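Local coordinates for protein hydrogenase maturation factor (Thermoanaerobacter tengcongensis, PDB 3VTH) that probably transfers a carbamoyl group from carbamoyl phosphate, at the expense of ATP, to the C-terminal cysteine of HypE during maturation of [NiFe]-hydrogenases, at residues Asn374-Gly386 against Val724-Gly736. Sequence-based numbering, arbitrary orientation.
Sequences NAGAERIIRRARG and VYSNSKVPCNDGG. With FE (Fe (III) ion), chain I; AP2 (phosphomethylphosphonic acid adenosyl ester), chain H; APC (diphosphomethylphosphonic acid adenosyl ester), chain F.
Arg379 NH1 donates to Asn727 O at 3.0 Å and also to a water that accepts from Ser726 N, so this nitrogen ties the type I' turn of Asn374-Ala377 to the residues around Ser726 and Asn727. The two segments join the YrdC-like domain, whose sheet edge is strand 377-378, to the Kae1-like domain. The guanidinium sits edge-on to the carbonyls of the preceding turn: NE reaches Asn374 O at 2.9 Å, NH2 reaches Ala375 O, and both oxygens lie in its plane. Asn727 O is equally coplanar, although NH1 stands 51° out of that carbonyl's plane. The bend at chi2 (-67°) brings the chain back toward the turn, and Ala377 CB lies over one face, 3.5 Å above the plane and offset toward the rim. An alanine in place of Arg379 would probably leave Asn727 O without this donor and the turn carbonyls without their bridge to the other domain. Next to it, Ser728 OG donates to Glu378 O at 2.6 Å, while Ile380 CG2 packs over the Ser728 and Val730 backbone and meets Pro731 CD. Farther along, Arg383 NH1 donates to Lys729 O, which lies well off the guanidinium plane; its NH2 bonds Gln390 O.

The contact stands between two nucleotide sites. Arg382 turns away, its NH1 and NH2 donating to O1B and O2B of the ATP analogue APC, whereas Asp734 OD1 binds iron at 2.2 Å with His483, His487, Asp507 and two oxygens of AP2. Asn733 links these neighbourhoods: its OD1 accepts from Gly735 N in an Asx turn, and its ND2 donates to Ile381 O at 3.0 Å, in the carbonyl plane on a lone pair, with an N-H...O angle of 166°.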
loop_
_atom_site.group_PDB
_atom_site.type_symbol
_atom_site.label_atom_id
_atom_site.label_comp_id
_atom_site.label_asym_id
_atom_site.label_seq_id
_atom_site.Cartn_x
_atom_site.Cartn_y
_atom_site.Cartn_z
ATOM N N ASN A 374 -1.994 -14.322 0.166
ATOM C CA ASN A 374 -1.127 -15.424 -0.256
ATOM C C ASN A 374 -0.362 -15.989 0.926
ATOM O O ASN A 374 0.054 -15.243 1.810
ATOM C CB ASN A 374 -0.157 -14.953 -1.356
ATOM C CG ASN A 374 0.671 -16.072 -1.933
ATOM O OD1 ASN A 374 0.156 -17.167 -2.229
ATOM N ND2 ASN A 374 1.979 -15.813 -2.100
ATOM N N ALA A 375 -0.207 -17.307 0.924
ATOM C CA ALA A 375 0.528 -18.046 1.945
ATOM C C ALA A 375 0.062 -17.664 3.340
ATOM O O ALA A 375 0.869 -17.283 4.195
ATOM C CB ALA A 375 2.041 -17.837 1.779
ATOM N N GLY A 376 -1.257 -17.702 3.536
ATOM C CA GLY A 376 -1.864 -17.551 4.861
ATOM C C GLY A 376 -1.990 -16.145 5.425
ATOM O O GLY A 376 -2.302 -15.986 6.602
ATOM N N ALA A 377 -1.773 -15.117 4.605
ATOM C CA ALA A 377 -1.923 -13.743 5.085
ATOM C C ALA A 377 -2.132 -12.784 3.936
ATOM O O ALA A 377 -1.839 -13.108 2.775
ATOM C CB ALA A 377 -0.697 -13.304 5.927
ATOM N N GLU A 378 -2.664 -11.611 4.267
ATOM C CA GLU A 378 -2.723 -10.506 3.314
ATOM C C GLU A 378 -1.288 -10.083 2.963
ATOM O O GLU A 378 -0.407 -10.030 3.840
ATOM C CB GLU A 378 -3.494 -9.321 3.904
ATOM C CG GLU A 378 -3.395 -8.063 3.041
ATOM C CD GLU A 378 -4.372 -6.961 3.442
ATOM O OE1 GLU A 378 -4.762 -6.878 4.629
ATOM O OE2 GLU A 378 -4.718 -6.152 2.562
ATOM N N ARG A 379 -1.048 -9.840 1.675
ATOM C CA ARG A 379 0.249 -9.359 1.207
ATOM C C ARG A 379 -0.033 -8.091 0.433
ATOM O O ARG A 379 -0.437 -8.126 -0.738
ATOM C CB ARG A 379 0.958 -10.398 0.329
ATOM C CG ARG A 379 0.986 -11.800 0.916
ATOM C CD ARG A 379 1.848 -11.880 2.152
ATOM N NE ARG A 379 1.759 -13.175 2.826
ATOM C CZ ARG A 379 2.407 -13.484 3.957
ATOM N NH1 ARG A 379 3.174 -12.589 4.569
ATOM N NH2 ARG A 379 2.278 -14.690 4.487
ATOM N N ILE A 380 0.143 -6.957 1.094
ATOM C CA ILE A 380 -0.177 -5.700 0.430
ATOM C C ILE A 380 0.942 -5.302 -0.557
ATOM O O ILE A 380 2.123 -5.581 -0.322
ATOM C CB ILE A 380 -0.459 -4.598 1.468
ATOM C CG1 ILE A 380 -1.197 -3.413 0.815
ATOM C CG2 ILE A 380 0.865 -4.159 2.125
ATOM C CD1 ILE A 380 -2.016 -2.565 1.839
ATOM N N ILE A 381 0.555 -4.684 -1.671
ATOM C CA ILE A 381 1.492 -4.289 -2.730
ATOM C C ILE A 381 1.644 -2.770 -2.719
ATOM O O ILE A 381 2.749 -2.253 -2.858
ATOM C CB ILE A 381 1.005 -4.773 -4.149
ATOM C CG1 ILE A 381 1.095 -6.298 -4.270
ATOM C CG2 ILE A 381 1.820 -4.122 -5.287
ATOM C CD1 ILE A 381 -0.205 -7.039 -4.013
ATOM N N ARG A 382 0.517 -2.065 -2.566
ATOM C CA ARG A 382 0.521 -0.618 -2.550
ATOM C C ARG A 382 -0.376 -0.205 -1.389
ATOM O O ARG A 382 -1.568 -0.440 -1.403
ATOM C CB ARG A 382 0.021 -0.053 -3.891
ATOM C CG ARG A 382 0.067 1.508 -3.965
ATOM C CD ARG A 382 -0.477 1.999 -5.333
ATOM N NE ARG A 382 0.543 1.869 -6.377
ATOM C CZ ARG A 382 0.414 2.340 -7.621
ATOM N NH1 ARG A 382 -0.710 2.947 -7.995
ATOM N NH2 ARG A 382 1.418 2.206 -8.494
ATOM N N ARG A 383 0.224 0.372 -0.364
ATOM C CA ARG A 383 -0.519 0.704 0.834
ATOM C C ARG A 383 -0.942 2.160 0.747
ATOM O O ARG A 383 -0.127 3.073 0.868
ATOM C CB ARG A 383 0.318 0.407 2.083
ATOM C CG ARG A 383 -0.421 0.702 3.402
ATOM C CD ARG A 383 0.544 0.632 4.606
ATOM N NE ARG A 383 -0.097 1.145 5.838
ATOM C CZ ARG A 383 -0.841 0.397 6.647
ATOM N NH1 ARG A 383 -1.047 -0.891 6.382
ATOM N NH2 ARG A 383 -1.391 0.924 7.739
ATOM N N ALA A 384 -2.227 2.374 0.521
ATOM C CA ALA A 384 -2.730 3.728 0.259
ATOM C C ALA A 384 -4.159 3.854 0.770
ATOM O O ALA A 384 -4.402 3.582 1.952
ATOM C CB ALA A 384 -2.602 4.089 -1.246
ATOM N N ARG A 385 -5.109 4.259 -0.073
ATOM C CA ARG A 385 -6.472 4.543 0.419
ATOM C C ARG A 385 -7.063 3.384 1.239
ATOM O O ARG A 385 -6.981 2.214 0.826
ATOM C CB ARG A 385 -7.442 4.911 -0.718
ATOM C CG ARG A 385 -8.881 5.222 -0.204
ATOM C CD ARG A 385 -9.879 5.556 -1.309
ATOM N NE ARG A 385 -9.829 4.639 -2.441
ATOM C CZ ARG A 385 -10.328 3.402 -2.466
ATOM N NH1 ARG A 385 -10.961 2.877 -1.410
ATOM N NH2 ARG A 385 -10.204 2.677 -3.578
ATOM N N GLY A 386 -7.663 3.708 2.390
ATOM C CA GLY A 386 -8.286 2.669 3.222
ATOM C C GLY A 386 -7.342 2.003 4.211
ATOM O O GLY A 386 -7.807 1.384 5.172
ATOM N N VAL A 724 8.939 -18.677 9.920
ATOM C CA VAL A 724 9.118 -17.871 8.722
ATOM C C VAL A 724 8.201 -16.663 8.740
ATOM O O VAL A 724 7.027 -16.770 9.104
ATOM C CB VAL A 724 8.884 -18.702 7.431
ATOM C CG1 VAL A 724 9.286 -17.888 6.196
ATOM C CG2 VAL A 724 9.668 -20.014 7.498
ATOM N N TYR A 725 8.761 -15.519 8.357
ATOM C CA TYR A 725 8.043 -14.261 8.336
ATOM C C TYR A 725 8.184 -13.570 6.986
ATOM O O TYR A 725 9.247 -13.609 6.357
ATOM C CB TYR A 725 8.582 -13.331 9.419
ATOM C CG TYR A 725 8.592 -13.918 10.815
ATOM C CD1 TYR A 725 7.564 -13.639 11.717
ATOM C CD2 TYR A 725 9.642 -14.742 11.240
ATOM C CE1 TYR A 725 7.577 -14.175 13.021
ATOM C CE2 TYR A 725 9.669 -15.279 12.523
ATOM C CZ TYR A 725 8.635 -14.990 13.410
ATOM O OH TYR A 725 8.676 -15.531 14.679
ATOM N N SER A 726 7.104 -12.931 6.542
ATOM C CA SER A 726 7.210 -11.993 5.432
ATOM C C SER A 726 6.264 -10.821 5.641
ATOM O O SER A 726 5.441 -10.839 6.552
ATOM C CB SER A 726 6.967 -12.663 4.078
ATOM O OG SER A 726 7.468 -11.815 3.040
ATOM N N ASN A 727 6.415 -9.806 4.806
ATOM C CA ASN A 727 5.629 -8.589 4.878
ATOM C C ASN A 727 4.163 -8.851 4.656
ATOM O O ASN A 727 3.788 -9.765 3.907
ATOM C CB ASN A 727 6.112 -7.565 3.846
ATOM C CG ASN A 727 7.470 -6.968 4.212
ATOM O OD1 ASN A 727 7.573 -6.110 5.102
ATOM N ND2 ASN A 727 8.507 -7.433 3.550
ATOM N N SER A 728 3.338 -8.039 5.319
ATOM C CA SER A 728 1.889 -8.189 5.230
ATOM C C SER A 728 1.157 -6.831 5.263
ATOM O O SER A 728 0.338 -6.539 4.412
ATOM C CB SER A 728 1.393 -9.127 6.345
ATOM O OG SER A 728 -0.015 -9.301 6.264
ATOM N N LYS A 729 1.487 -6.015 6.251
ATOM C CA LYS A 729 0.880 -4.697 6.470
ATOM C C LYS A 729 1.542 -3.617 5.640
ATOM O O LYS A 729 0.906 -2.600 5.317
ATOM C CB LYS A 729 1.024 -4.324 7.954
ATOM C CG LYS A 729 0.153 -5.203 8.855
ATOM C CD LYS A 729 0.276 -4.796 10.315
ATOM C CE LYS A 729 -0.790 -5.471 11.168
ATOM N NZ LYS A 729 -0.772 -6.956 11.051
ATOM N N VAL A 730 2.825 -3.821 5.319
ATOM C CA VAL A 730 3.531 -2.933 4.377
ATOM C C VAL A 730 4.099 -3.836 3.275
ATOM O O VAL A 730 4.173 -5.042 3.475
ATOM C CB VAL A 730 4.628 -2.034 5.056
ATOM C CG1 VAL A 730 4.041 -1.266 6.277
ATOM C CG2 VAL A 730 5.880 -2.839 5.457
ATOM N N PRO A 731 4.429 -3.273 2.105
ATOM C CA PRO A 731 4.879 -4.136 1.008
ATOM C C PRO A 731 6.298 -4.708 1.223
ATOM O O PRO A 731 7.112 -4.120 1.953
ATOM C CB PRO A 731 4.867 -3.196 -0.208
ATOM C CG PRO A 731 3.876 -2.084 0.172
ATOM C CD PRO A 731 4.186 -1.891 1.639
ATOM N N CYS A 732 6.562 -5.863 0.600
ATOM C CA CYS A 732 7.912 -6.392 0.530
ATOM C C CYS A 732 8.681 -5.647 -0.563
ATOM O O CYS A 732 9.903 -5.725 -0.622
ATOM C CB CYS A 732 7.906 -7.918 0.267
ATOM S SG CYS A 732 7.141 -8.398 -1.312
ATOM N N ASN A 733 7.962 -4.918 -1.419
ATOM C CA ASN A 733 8.627 -4.039 -2.401
ATOM C C ASN A 733 9.116 -2.742 -1.743
ATOM O O ASN A 733 8.992 -2.585 -0.532
ATOM C CB ASN A 733 7.744 -3.777 -3.630
ATOM C CG ASN A 733 6.476 -2.983 -3.294
ATOM O OD1 ASN A 733 6.521 -1.958 -2.595
ATOM N ND2 ASN A 733 5.342 -3.449 -3.809
ATOM N N ASP A 734 9.669 -1.824 -2.532
ATOM C CA ASP A 734 10.286 -0.624 -1.952
ATOM C C ASP A 734 9.349 0.316 -1.194
ATOM O O ASP A 734 9.816 1.208 -0.479
ATOM C CB ASP A 734 11.093 0.144 -3.005
ATOM C CG ASP A 734 12.439 -0.511 -3.294
ATOM O OD1 ASP A 734 12.715 -1.586 -2.725
ATOM O OD2 ASP A 734 13.232 0.058 -4.074
ATOM N N GLY A 735 8.043 0.117 -1.377
ATOM C CA GLY A 735 7.010 0.788 -0.553
ATOM C C GLY A 735 7.191 0.531 0.933
ATOM O O GLY A 735 6.773 1.340 1.753
ATOM N N GLY A 736 7.825 -0.585 1.287
ATOM C CA GLY A 736 8.036 -0.913 2.710
ATOM C C GLY A 736 9.369 -0.445 3.300
ATOM O O GLY A 736 9.547 -0.480 4.506
HETATM FE FE FE I . 14.250 -3.166 -2.987
HETATM P PB AP2 H . 14.502 -2.317 -6.122
HETATM O O1B AP2 H . 14.719 -3.520 -7.005
HETATM O O2B AP2 H . 14.910 -2.458 -4.688
HETATM O O3B AP2 H . 14.953 -1.041 -6.788
HETATM C C3A AP2 H . 12.695 -2.175 -6.099
HETATM P PA AP2 H . 11.824 -3.523 -5.249
HETATM O O1A AP2 H . 10.410 -2.961 -5.203
HETATM O O2A AP2 H . 12.464 -4.034 -3.981
HETATM O "O5'" AP2 H . 11.892 -4.766 -6.284
HETATM C "C5'" AP2 H . 11.138 -4.664 -7.486
HETATM C "C4'" AP2 H . 11.676 -5.750 -8.389
HETATM O "O4'" AP2 H . 11.222 -7.023 -7.928
HETATM C "C3'" AP2 H . 11.160 -5.637 -9.809
HETATM O "O3'" AP2 H . 11.882 -4.638 -10.536
HETATM C "C2'" AP2 H . 11.402 -7.052 -10.294
HETATM O "O2'" AP2 H . 12.781 -7.128 -10.676
HETATM C "C1'" AP2 H . 11.123 -7.909 -9.051
HETATM N N9 AP2 H . 9.757 -8.485 -9.214
HETATM C C8 AP2 H . 8.576 -7.820 -9.267
HETATM N N7 AP2 H . 7.532 -8.666 -9.478
HETATM C C5 AP2 H . 8.040 -9.911 -9.562
HETATM C C6 AP2 H . 7.497 -11.275 -9.781
HETATM N N6 AP2 H . 6.166 -11.487 -9.943
HETATM N N1 AP2 H . 8.387 -12.305 -9.816
HETATM C C2 AP2 H . 9.714 -12.127 -9.636
HETATM N N3 AP2 H . 10.273 -10.912 -9.447
HETATM C C4 AP2 H . 9.500 -9.790 -9.401
HETATM P PG APC F . 0.764 5.940 -13.614
HETATM O O1G APC F . -0.546 6.426 -13.047
HETATM O O2G APC F . 0.606 5.341 -14.991
HETATM O O3G APC F . 1.886 6.934 -13.536
HETATM P PB APC F . 0.468 3.710 -11.811
HETATM O O1B APC F . -0.019 4.503 -10.638
HETATM O O2B APC F . 1.403 2.567 -11.469
HETATM O O3B APC F . 1.330 4.716 -12.725
HETATM P PA APC F . -2.579 2.986 -12.072
HETATM O O1A APC F . -3.481 2.337 -13.095
HETATM O O2A APC F . -3.068 4.274 -11.518
HETATM C C3A APC F . -0.920 3.131 -12.842
HETATM O "O5'" APC F . -2.384 2.030 -10.789
HETATM C "C5'" APC F . -2.860 0.689 -10.715
HETATM C "C4'" APC F . -1.771 -0.172 -10.079
HETATM O "O4'" APC F . -2.328 -1.480 -9.905
HETATM C "C3'" APC F . -0.566 -0.303 -11.014
HETATM O "O3'" APC F . 0.678 -0.229 -10.296
HETATM C "C2'" APC F . -0.711 -1.699 -11.582
HETATM O "O2'" APC F . 0.542 -2.247 -12.035
HETATM C "C1'" APC F . -1.420 -2.437 -10.448
HETATM N N9 APC F . -2.122 -3.559 -11.062
HETATM C C8 APC F . -3.271 -3.524 -11.789
HETATM N N7 APC F . -3.574 -4.769 -12.233
HETATM C C5 APC F . -2.608 -5.602 -11.790
HETATM C C6 APC F . -2.298 -7.045 -11.897
HETATM N N6 APC F . -3.112 -7.880 -12.576
HETATM N N1 APC F . -1.181 -7.500 -11.289
HETATM C C2 APC F . -0.358 -6.692 -10.588
HETATM N N3 APC F . -0.557 -5.372 -10.446
HETATM C C4 APC F . -1.651 -4.795 -11.017
HETATM O O HOH W 1 -2.357 -5.706 6.074
HETATM O O HOH W 2 4.153 -13.883 7.364
HETATM O O HOH W 3 3.031 -7.250 2.000
HETATM O O HOH W 4 4.344 -6.396 -1.478
#